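Local coordinates for protein BT_4661 (Bacteroides thetaiotaomicron, PDB 4AK2) that binds heparin and heparan sulphate, probably as a SusE-like glycan-binding protein at the cell surface, through the ligand-binding domain present here, at residues V123-T128 / A267-I272; D159-F164 / Q250-V255; D185-E190 / N234-K239. All blocks are in the same frame, centred on the assembly; numbering follows the deposited sequence.

Interactions 1 and 2 lie side by side, their centres about 10 Å apart. Strands 241-254 and 268-276 are neighbours in one sheet, and V269 O and I251 N, 2.7 Å apart, probably share a hydrogen bond. Both contacts reach the bound glycan: R268 and Q250 each donate to the same sulfate of the iduronate of chain D. Both also reach one sodium ion, through S270 OG and D163 O. Interaction 3 is farther off, about 21 Å between centres from interaction 2, yet F164 C and L188 CD1 touch at 3.6 Å. Its own sodium ion is a different one. Along the chain, interaction 3 lies inside the loop closed by interaction 2, and that inside the loop closed by interaction 1.

Interaction 1: V123-T128 / A267-I272; sequences VQLEYT and ARVSPI. With NA (sodium ion), chain C; SGN (2-deoxy-6-O-sulfo-2-(sulfoamino)-alpha-D-glucopyranose), chain B; IDS (2-O-sulfo-alpha-L-idopyranuronic acid), chain D.
Y127 lays one face of its ring against I272. I272 CD1 sits 4.0 Å from the centroid of the Y127 ring, 19° off the normal, a CH-pi contact displaced toward the rim. P271 meets the same ring at its edge, CG to Y127 CE1 3.9 Å. L125 CD2 packs on P271 CG at 3.9 Å and V269 CG2 at 4.0 Å. With CG anti to the backbone N (chi1 -179°), L125 reaches this pair. A water ties the backbones, accepting from Y127 N and donating to P271 O.

R268 and S270 turn from this apolar patch. R268 NH1 donates to O4S of the chain B glucosamine and to O2S of the chain D iduronate, both at 2.9 Å. NH2 reaches O5S of the same glucosamine sulfate. The two sulfates lie at the guanidinium edge. A methionine here would probably leave both sulfates without this charged partner. In the conformer given, S270 OG is 2.9 Å from a sodium ion.

The loop of 123-128 packs beside strand 268-276. L158 of strand 157-161 touches L125 and Y127, and strand 241-254 pairs with 268-276.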
# COMPACT_ATOMS: atom_id res chain seq x y z
N VAL A 123 0.45 -21.67 -0.27
CA VAL A 123 1.13 -20.39 -0.46
C VAL A 123 0.83 -19.50 0.73
O VAL A 123 -0.29 -19.41 1.20
CB VAL A 123 0.67 -19.71 -1.78
CG1 VAL A 123 1.12 -18.25 -1.90
CG2 VAL A 123 1.10 -20.54 -2.96
N GLN A 124 1.88 -18.87 1.24
CA GLN A 124 1.73 -17.88 2.29
C GLN A 124 2.51 -16.65 1.80
O GLN A 124 3.70 -16.46 2.09
CB GLN A 124 2.30 -18.42 3.60
CG GLN A 124 2.04 -17.51 4.79
CD GLN A 124 2.54 -18.11 6.07
OE1 GLN A 124 2.37 -19.31 6.33
NE2 GLN A 124 3.19 -17.29 6.89
N LEU A 125 1.86 -15.82 0.99
CA LEU A 125 2.62 -14.78 0.27
C LEU A 125 2.75 -13.52 1.12
O LEU A 125 1.76 -12.86 1.41
CB LEU A 125 1.91 -14.45 -1.06
CG LEU A 125 2.60 -13.40 -1.95
CD1 LEU A 125 3.97 -13.92 -2.44
CD2 LEU A 125 1.72 -13.12 -3.15
N GLU A 126 4.00 -13.19 1.50
CA GLU A 126 4.23 -12.08 2.40
C GLU A 126 5.38 -11.20 1.90
O GLU A 126 6.53 -11.65 1.77
CB GLU A 126 4.57 -12.58 3.82
CG GLU A 126 3.38 -13.31 4.44
CD GLU A 126 3.56 -13.62 5.91
OE1 GLU A 126 4.69 -13.45 6.42
OE2 GLU A 126 2.59 -14.05 6.56
N TYR A 127 5.10 -9.93 1.66
CA TYR A 127 6.13 -8.94 1.41
C TYR A 127 6.42 -8.27 2.77
O TYR A 127 5.49 -7.83 3.46
CB TYR A 127 5.59 -7.86 0.46
CG TYR A 127 5.42 -8.32 -0.98
CD1 TYR A 127 4.27 -8.99 -1.40
CD2 TYR A 127 6.42 -8.12 -1.91
CE1 TYR A 127 4.12 -9.41 -2.70
CE2 TYR A 127 6.30 -8.54 -3.22
CZ TYR A 127 5.14 -9.21 -3.61
OH TYR A 127 5.01 -9.66 -4.93
N THR A 128 7.69 -8.19 3.11
CA THR A 128 8.09 -7.55 4.38
C THR A 128 9.20 -6.57 4.04
O THR A 128 10.36 -7.00 3.88
CB THR A 128 8.58 -8.61 5.39
OG1 THR A 128 7.53 -9.53 5.65
CG2 THR A 128 9.05 -7.95 6.70
N ALA A 267 -6.65 -18.47 -5.00
CA ALA A 267 -5.28 -18.12 -5.42
C ALA A 267 -5.20 -16.63 -5.80
O ALA A 267 -4.50 -16.25 -6.73
CB ALA A 267 -4.86 -19.03 -6.58
N ARG A 268 -5.93 -15.80 -5.03
CA ARG A 268 -6.03 -14.36 -5.24
C ARG A 268 -5.83 -13.66 -3.93
O ARG A 268 -6.50 -13.98 -2.94
CB ARG A 268 -7.42 -14.01 -5.75
CG ARG A 268 -7.86 -14.81 -6.98
CD ARG A 268 -9.20 -14.33 -7.49
NE ARG A 268 -9.70 -15.23 -8.53
CZ ARG A 268 -10.97 -15.27 -8.93
NH1 ARG A 268 -11.85 -14.47 -8.32
NH2 ARG A 268 -11.35 -16.13 -9.86
N VAL A 269 -4.96 -12.66 -3.95
CA VAL A 269 -4.59 -11.92 -2.72
C VAL A 269 -4.31 -10.48 -3.06
O VAL A 269 -4.01 -10.16 -4.23
CB VAL A 269 -3.37 -12.57 -2.01
CG1 VAL A 269 -3.77 -13.84 -1.24
CG2 VAL A 269 -2.22 -12.82 -3.00
N SER A 270 -4.32 -9.60 -2.06
CA SER A 270 -3.84 -8.24 -2.25
C SER A 270 -2.82 -7.95 -1.16
O SER A 270 -3.10 -7.32 -0.14
CB SER A 270 -4.99 -7.22 -2.24
OG SER A 270 -5.96 -7.52 -3.27
N PRO A 271 -1.57 -8.42 -1.40
CA PRO A 271 -0.56 -8.49 -0.34
C PRO A 271 0.33 -7.25 -0.21
O PRO A 271 1.20 -7.22 0.69
CB PRO A 271 0.27 -9.71 -0.80
CG PRO A 271 0.29 -9.56 -2.32
CD PRO A 271 -1.17 -9.16 -2.62
N ILE A 272 0.19 -6.29 -1.10
CA ILE A 272 1.16 -5.17 -1.13
C ILE A 272 0.48 -3.85 -1.48
O ILE A 272 -0.33 -3.78 -2.41
CB ILE A 272 2.35 -5.49 -2.08
CG1 ILE A 272 3.47 -4.44 -1.97
CG2 ILE A 272 1.91 -5.63 -3.53
CD1 ILE A 272 4.76 -4.84 -2.69
NA NA C . -7.43 -5.30 -4.35
C1 SGN B . -17.20 -10.73 -12.37
C2 SGN B . -18.04 -9.95 -11.35
C3 SGN B . -17.20 -9.51 -10.13
C4 SGN B . -16.48 -10.75 -9.58
C5 SGN B . -15.63 -11.42 -10.69
C6 SGN B . -14.86 -12.68 -10.30
N2 SGN B . -18.73 -8.84 -12.00
O3 SGN B . -18.02 -8.92 -9.12
O4 SGN B . -15.44 -10.27 -8.70
O5 SGN B . -16.54 -11.82 -11.73
O6 SGN B . -15.83 -13.63 -9.89
S1 SGN B . -20.20 -9.07 -12.62
O1S SGN B . -20.15 -10.25 -13.46
O2S SGN B . -21.07 -9.17 -11.49
O3S SGN B . -20.45 -7.77 -13.50
S2 SGN B . -15.33 -14.97 -9.30
O4S SGN B . -14.71 -14.61 -8.02
O5S SGN B . -14.24 -15.52 -10.32
O6S SGN B . -16.45 -15.79 -9.09
C1 IDS D . -15.45 -10.91 -7.43
C2 IDS D . -14.09 -10.73 -6.80
C3 IDS D . -13.83 -9.33 -6.20
C4 IDS D . -15.02 -8.84 -5.38
C5 IDS D . -16.27 -8.97 -6.26
C6 IDS D . -17.48 -8.36 -5.62
O2 IDS D . -13.91 -11.80 -5.85
O3 IDS D . -13.59 -8.41 -7.28
O4 IDS D . -15.10 -9.66 -4.21
O5 IDS D . -16.46 -10.35 -6.60
O6A IDS D . -17.41 -7.15 -5.32
O6B IDS D . -18.48 -9.06 -5.40
S IDS D . -12.52 -12.26 -5.41
O1S IDS D . -12.73 -13.64 -4.97
O2S IDS D . -11.64 -12.14 -6.58
O3S IDS D . -12.10 -11.35 -4.30
O HOH W 1 2.25 -9.22 2.16
O HOH W 2 -8.43 -4.86 -2.03

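Interaction 2: D159-F164 / Q250-V255; sequences DYRRDF and QITYDV. With NA (sodium ion), chain C; SGN (2-deoxy-6-O-sulfo-2-(sulfoamino)-alpha-D-glucopyranose), chain E; IDS (2-O-sulfo-alpha-L-idopyranuronic acid), chain F; IDS (2-O-sulfo-alpha-L-idopyranuronic acid), chain D.
This antiparallel strand pair carries part of the heparin-binding pocket. D159 and T252 form a hydrogen-bonded pair, with D159 N to T252 O and T252 N to D159 O both 2.9 Å. R161 N donates to Q250 O. Y160 and I251 are the adjoining non-hydrogen-bonded pair. I251 CG1 lies over one face of the Y160 ring, 3.8 Å from the centroid, a CH-pi contact.

R162 and Q250 run side by side toward the glycan, guanidinium and amide planes 67° apart. NH1 of R162 donates to Q250 OE1 at 2.8 Å, in the planes of both the guanidinium and the carbonyl. This bond helps to fix the rotation of both groups. R162 bends at chi3 (66°), which helps NE and NH2 meet the carboxylate of the chain F iduronate. R162 NE to O6B of the chain F iduronate is 2.8 Å. Q250 NE2 is left to donate to sulfate O2S of the chain D iduronate at 3.0 Å. O3 of the chain D iduronate donates to D163 OD2 at 2.6 Å. R161 NH1 and NH2 share O3 of the chain E glucosamine at the guanidinium edge, while a sulfamate oxygen, O1S, lies over one face.

The chain turns a corner at R162, between strands 157-161 and 163-168. Strand 241-254 pairs with both, and also with strand 268-276.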
# COMPACT_ATOMS: atom_id res chain seq x y z
N ASP A 159 1.00 -12.25 -10.80
CA ASP A 159 0.70 -11.09 -11.65
C ASP A 159 -0.49 -10.31 -11.17
O ASP A 159 -1.47 -10.92 -10.73
CB ASP A 159 0.43 -11.59 -13.08
CG ASP A 159 0.70 -10.59 -14.16
OD1 ASP A 159 1.61 -9.76 -14.01
OD2 ASP A 159 0.01 -10.63 -15.23
N TYR A 160 -0.43 -8.98 -11.24
CA TYR A 160 -1.64 -8.19 -11.00
C TYR A 160 -2.74 -8.63 -11.94
O TYR A 160 -2.52 -9.06 -13.07
CB TYR A 160 -1.34 -6.71 -11.19
CG TYR A 160 -0.65 -6.04 -10.00
CD1 TYR A 160 -1.40 -5.49 -8.98
CD2 TYR A 160 0.76 -5.92 -9.93
CE1 TYR A 160 -0.82 -4.84 -7.88
CE2 TYR A 160 1.33 -5.30 -8.86
CZ TYR A 160 0.59 -4.74 -7.86
OH TYR A 160 1.20 -4.08 -6.81
N ARG A 161 -3.97 -8.45 -11.44
CA ARG A 161 -5.19 -8.97 -12.14
C ARG A 161 -6.37 -8.02 -12.22
O ARG A 161 -6.98 -7.89 -13.31
CB ARG A 161 -5.63 -10.31 -11.56
CG ARG A 161 -6.87 -10.97 -12.21
CD ARG A 161 -6.67 -11.20 -13.70
NE ARG A 161 -7.84 -11.84 -14.32
CZ ARG A 161 -8.91 -11.18 -14.73
NH1 ARG A 161 -9.00 -9.85 -14.59
NH2 ARG A 161 -9.94 -11.85 -15.23
N ARG A 162 -6.80 -7.47 -11.09
CA ARG A 162 -8.13 -6.81 -11.00
C ARG A 162 -8.15 -6.01 -9.72
O ARG A 162 -7.20 -6.08 -8.91
CB ARG A 162 -9.27 -7.85 -10.99
CG ARG A 162 -9.22 -8.85 -9.87
CD ARG A 162 -10.50 -9.66 -9.68
NE ARG A 162 -10.82 -10.56 -10.81
CZ ARG A 162 -10.34 -11.78 -11.00
NH1 ARG A 162 -9.37 -12.27 -10.21
NH2 ARG A 162 -10.78 -12.51 -12.02
N ASP A 163 -9.22 -5.26 -9.49
CA ASP A 163 -9.53 -4.61 -8.23
C ASP A 163 -8.39 -3.65 -7.84
O ASP A 163 -7.79 -3.79 -6.75
CB ASP A 163 -9.85 -5.64 -7.13
CG ASP A 163 -11.10 -6.47 -7.42
OD1 ASP A 163 -11.93 -6.03 -8.22
OD2 ASP A 163 -11.17 -7.55 -6.84
N PHE A 164 -8.15 -2.68 -8.70
CA PHE A 164 -7.15 -1.65 -8.47
C PHE A 164 -7.82 -0.45 -7.82
O PHE A 164 -8.92 -0.04 -8.23
CB PHE A 164 -6.50 -1.24 -9.78
CG PHE A 164 -5.83 -2.36 -10.52
CD1 PHE A 164 -4.51 -2.67 -10.27
CD2 PHE A 164 -6.53 -3.10 -11.48
CE1 PHE A 164 -3.90 -3.69 -10.95
CE2 PHE A 164 -5.93 -4.13 -12.17
CZ PHE A 164 -4.61 -4.45 -11.90
N GLN A 250 -5.43 -6.46 -6.72
CA GLN A 250 -5.40 -7.88 -6.53
C GLN A 250 -4.36 -8.51 -7.44
O GLN A 250 -4.26 -8.16 -8.63
CB GLN A 250 -6.79 -8.50 -6.81
CG GLN A 250 -6.81 -9.95 -6.38
CD GLN A 250 -8.06 -10.66 -6.89
OE1 GLN A 250 -8.03 -11.19 -8.00
NE2 GLN A 250 -9.16 -10.61 -6.11
N ILE A 251 -3.65 -9.47 -6.84
CA ILE A 251 -2.59 -10.22 -7.53
C ILE A 251 -2.98 -11.71 -7.51
O ILE A 251 -3.53 -12.20 -6.51
CB ILE A 251 -1.21 -9.99 -6.83
CG1 ILE A 251 -0.82 -8.52 -6.94
CG2 ILE A 251 -0.13 -10.87 -7.43
CD1 ILE A 251 0.35 -8.13 -6.01
N THR A 252 -2.80 -12.39 -8.64
CA THR A 252 -3.11 -13.81 -8.72
C THR A 252 -1.84 -14.61 -8.90
O THR A 252 -0.82 -14.08 -9.39
CB THR A 252 -4.12 -14.12 -9.84
OG1 THR A 252 -3.59 -13.72 -11.10
CG2 THR A 252 -5.43 -13.37 -9.56
N TYR A 253 -1.87 -15.88 -8.54
CA TYR A 253 -0.67 -16.72 -8.71
C TYR A 253 -1.07 -18.07 -9.26
O TYR A 253 -2.24 -18.46 -9.24
CB TYR A 253 0.11 -16.88 -7.40
CG TYR A 253 -0.66 -17.54 -6.27
CD1 TYR A 253 -0.75 -18.94 -6.19
CD2 TYR A 253 -1.20 -16.78 -5.24
CE1 TYR A 253 -1.43 -19.55 -5.15
CE2 TYR A 253 -1.90 -17.38 -4.20
CZ TYR A 253 -1.97 -18.76 -4.14
OH TYR A 253 -2.63 -19.35 -3.10
N ASP A 254 -0.05 -18.74 -9.80
CA ASP A 254 -0.13 -20.08 -10.34
C ASP A 254 1.10 -20.84 -9.85
O ASP A 254 2.20 -20.28 -9.86
CB ASP A 254 -0.20 -19.98 -11.87
CG ASP A 254 -0.39 -21.32 -12.57
OD1 ASP A 254 0.58 -22.08 -12.75
OD2 ASP A 254 -1.51 -21.63 -12.99
N VAL A 255 0.90 -22.11 -9.44
CA VAL A 255 2.03 -22.92 -8.91
C VAL A 255 2.51 -23.98 -9.92
O VAL A 255 3.33 -24.86 -9.58
CB VAL A 255 1.69 -23.61 -7.56
CG1 VAL A 255 1.42 -22.58 -6.45
CG2 VAL A 255 0.54 -24.61 -7.71
NA NA C . -7.43 -5.30 -4.35
C1 SGN E . -10.82 -7.40 -18.83
C2 SGN E . -10.58 -8.15 -17.52
C3 SGN E . -11.92 -8.66 -16.99
C4 SGN E . -12.93 -7.52 -16.90
C5 SGN E . -13.10 -6.81 -18.24
C6 SGN E . -13.94 -5.54 -18.05
N2 SGN E . -9.62 -9.22 -17.74
O1 SGN E . -11.21 -8.31 -19.86
O3 SGN E . -11.68 -9.20 -15.69
O4 SGN E . -14.23 -8.07 -16.64
O5 SGN E . -11.80 -6.38 -18.64
O6 SGN E . -14.14 -4.90 -19.30
S1 SGN E . -8.04 -8.99 -17.80
O1S SGN E . -7.40 -10.26 -17.51
O2S SGN E . -7.60 -8.45 -19.06
O3S SGN E . -7.73 -7.95 -16.68
S2 SGN E . -14.81 -3.52 -19.36
O4S SGN E . -16.21 -3.65 -18.96
O5S SGN E . -14.72 -3.05 -20.93
O6S SGN E . -14.00 -2.59 -18.55
C1 IDS F . -14.82 -7.68 -15.38
C2 IDS F . -16.32 -8.02 -15.44
C3 IDS F . -16.61 -9.53 -15.32
C4 IDS F . -15.81 -10.21 -14.21
C5 IDS F . -14.33 -9.83 -14.35
C6 IDS F . -13.40 -10.40 -13.31
O2 IDS F . -16.99 -7.34 -14.37
O3 IDS F . -16.35 -10.19 -16.56
O4 IDS F . -16.27 -9.79 -12.92
O5 IDS F . -14.21 -8.39 -14.30
O6A IDS F . -13.23 -11.64 -13.25
O6B IDS F . -12.85 -9.58 -12.53
S IDS F . -17.53 -5.87 -14.53
O1S IDS F . -17.99 -5.39 -13.23
O2S IDS F . -16.41 -5.07 -15.06
O3S IDS F . -18.60 -6.03 -15.51
C1 IDS D . -15.45 -10.91 -7.43
C2 IDS D . -14.09 -10.73 -6.80
C3 IDS D . -13.83 -9.33 -6.20
C4 IDS D . -15.02 -8.84 -5.38
C5 IDS D . -16.27 -8.97 -6.26
C6 IDS D . -17.48 -8.36 -5.62
O2 IDS D . -13.91 -11.80 -5.85
O3 IDS D . -13.59 -8.41 -7.28
O4 IDS D . -15.10 -9.66 -4.21
O5 IDS D . -16.46 -10.35 -6.60
O6A IDS D . -17.41 -7.15 -5.32
O6B IDS D . -18.48 -9.06 -5.40
S IDS D . -12.52 -12.26 -5.41
O1S IDS D . -12.73 -13.64 -4.97
O2S IDS D . -11.64 -12.14 -6.58
O3S IDS D . -12.10 -11.35 -4.30
O HOH W 3 -3.08 -11.89 -13.46
O HOH W 4 -9.78 -7.86 -4.45
O HOH W 2 -8.43 -4.86 -2.03

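Interaction 3: D185-E190 / N234-K239; sequences DNFLSE and NLWRNK. With NA (sodium ion), chain G.
F187, L188 and E190 of helix 187-195 meet W236 and N238, the latter on strand 237-238, mainly through the ends and edges of their side chains. The F187 and W236 side chains meet obliquely, and F187 CE2 lies 4.1 Å from W236 CE3. Having CG anti to the backbone N (chi1 -172°) carries the F187 ring to this partner. L188 comes to the edge of the indole with one methyl, CD2 to W236 CZ3 4.1 Å. N238 ND2 lies at the edge of the F187 ring, 4.1 Å from CE1. The ring and amide planes stand nearly perpendicular, 87° apart.

The polar link is between N238 and E190. Their side chains cross at about a right angle. N238 ND2 donates to E190 OE2 at 2.9 Å, with an N-H...O angle of 154°. The donor approaches from above the carboxylate plane, while OE2 lies close to the amide plane. The chain of E190, extended beyond CG, reaches across to N238. On its other branch, N238 OD1 accepts from H175 NE2 and G241 N, so the amide is gripped at both ends.

Around this contact, H175 stacks on F187 and F276 stacks on W236. W236 NE1 donates to L219 O. L235 O binds a sodium ion at 2.7 Å, and S194 OG binds the same ion.

W236 is the centre of an inverse gamma turn. At the helix start, S189 N donates to N186 OD1 at 3.0 Å, and N186 N donates to S189 OG. This reciprocal pair is a capping box, a motif typical of helix N-termini.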
# COMPACT_ATOMS: atom_id res chain seq x y z
N ASP A 185 -14.12 8.57 -14.09
CA ASP A 185 -12.90 9.31 -14.40
C ASP A 185 -12.16 9.61 -13.11
O ASP A 185 -12.60 10.43 -12.30
CB ASP A 185 -13.24 10.62 -15.11
CG ASP A 185 -13.89 10.39 -16.46
OD1 ASP A 185 -13.30 9.61 -17.24
OD2 ASP A 185 -14.96 10.98 -16.75
N ASN A 186 -11.04 8.95 -12.90
CA ASN A 186 -10.26 9.17 -11.68
C ASN A 186 -8.79 8.96 -11.97
O ASN A 186 -8.40 8.81 -13.15
CB ASN A 186 -10.78 8.31 -10.51
CG ASN A 186 -10.77 6.82 -10.79
OD1 ASN A 186 -10.10 6.34 -11.71
ND2 ASN A 186 -11.57 6.07 -10.00
N PHE A 187 -7.94 8.98 -10.93
CA PHE A 187 -6.51 8.95 -11.20
C PHE A 187 -6.15 7.65 -11.92
O PHE A 187 -5.33 7.66 -12.86
CB PHE A 187 -5.70 9.16 -9.94
CG PHE A 187 -4.24 9.33 -10.22
CD1 PHE A 187 -3.79 10.42 -10.98
CD2 PHE A 187 -3.31 8.42 -9.74
CE1 PHE A 187 -2.44 10.61 -11.26
CE2 PHE A 187 -1.95 8.62 -10.00
CZ PHE A 187 -1.51 9.70 -10.76
N LEU A 188 -6.76 6.53 -11.49
CA LEU A 188 -6.42 5.26 -12.14
C LEU A 188 -6.89 5.18 -13.57
O LEU A 188 -6.20 4.62 -14.41
CB LEU A 188 -6.91 4.06 -11.36
CG LEU A 188 -6.11 3.83 -10.07
CD1 LEU A 188 -6.69 2.61 -9.36
CD2 LEU A 188 -4.61 3.59 -10.28
N SER A 189 -8.08 5.71 -13.90
CA SER A 189 -8.46 5.67 -15.31
C SER A 189 -7.54 6.52 -16.16
O SER A 189 -7.22 6.17 -17.29
CB SER A 189 -9.95 6.03 -15.53
OG SER A 189 -10.20 7.39 -15.20
N GLU A 190 -7.08 7.64 -15.60
CA GLU A 190 -6.15 8.49 -16.32
C GLU A 190 -4.80 7.73 -16.53
O GLU A 190 -4.24 7.71 -17.64
CB GLU A 190 -5.93 9.79 -15.56
CG GLU A 190 -5.01 10.70 -16.34
CD GLU A 190 -4.82 12.06 -15.72
OE1 GLU A 190 -5.64 12.46 -14.86
OE2 GLU A 190 -3.84 12.74 -16.10
N ASN A 234 8.78 7.85 -14.33
CA ASN A 234 8.23 8.90 -15.16
C ASN A 234 6.82 8.62 -15.72
O ASN A 234 6.41 9.30 -16.66
CB ASN A 234 9.19 9.27 -16.33
CG ASN A 234 8.85 10.61 -16.97
OD1 ASN A 234 8.62 11.59 -16.26
ND2 ASN A 234 8.85 10.69 -18.31
N LEU A 235 6.07 7.69 -15.11
CA LEU A 235 4.71 7.35 -15.60
C LEU A 235 3.62 7.75 -14.61
O LEU A 235 2.51 8.13 -15.01
CB LEU A 235 4.63 5.84 -15.91
CG LEU A 235 5.64 5.37 -16.98
CD1 LEU A 235 5.42 3.89 -17.26
CD2 LEU A 235 5.49 6.19 -18.26
N TRP A 236 3.90 7.65 -13.30
CA TRP A 236 2.89 7.92 -12.28
C TRP A 236 2.94 9.39 -11.96
O TRP A 236 3.44 9.82 -10.91
CB TRP A 236 3.14 7.05 -11.07
CG TRP A 236 2.91 5.60 -11.31
CD1 TRP A 236 3.79 4.63 -11.83
CD2 TRP A 236 1.65 4.90 -11.06
NE1 TRP A 236 3.17 3.40 -11.90
CE2 TRP A 236 1.87 3.51 -11.41
CE3 TRP A 236 0.40 5.28 -10.53
CZ2 TRP A 236 0.87 2.55 -11.29
CZ3 TRP A 236 -0.60 4.32 -10.40
CH2 TRP A 236 -0.38 2.98 -10.79
N ARG A 237 2.40 10.17 -12.89
CA ARG A 237 2.45 11.63 -12.85
C ARG A 237 1.50 12.14 -13.93
O ARG A 237 1.17 11.44 -14.90
CB ARG A 237 3.88 12.13 -13.13
CG ARG A 237 4.30 12.02 -14.60
CD ARG A 237 5.77 12.44 -14.83
NE ARG A 237 5.96 13.90 -14.68
CZ ARG A 237 6.75 14.69 -15.42
NH1 ARG A 237 7.55 14.20 -16.34
NH2 ARG A 237 6.74 16.00 -15.21
N ASN A 238 1.11 13.39 -13.78
CA ASN A 238 0.43 14.11 -14.83
C ASN A 238 0.79 15.59 -14.67
O ASN A 238 1.69 15.93 -13.87
CB ASN A 238 -1.08 13.83 -14.87
CG ASN A 238 -1.85 14.39 -13.66
OD1 ASN A 238 -1.33 15.14 -12.85
ND2 ASN A 238 -3.10 13.99 -13.55
N LYS A 239 0.20 16.45 -15.51
CA LYS A 239 0.59 17.86 -15.53
C LYS A 239 0.37 18.50 -14.17
O LYS A 239 1.21 19.31 -13.69
CB LYS A 239 -0.12 18.62 -16.65
NA NA G . 1.59 7.88 -17.55
O HOH W 5 2.61 9.25 -19.16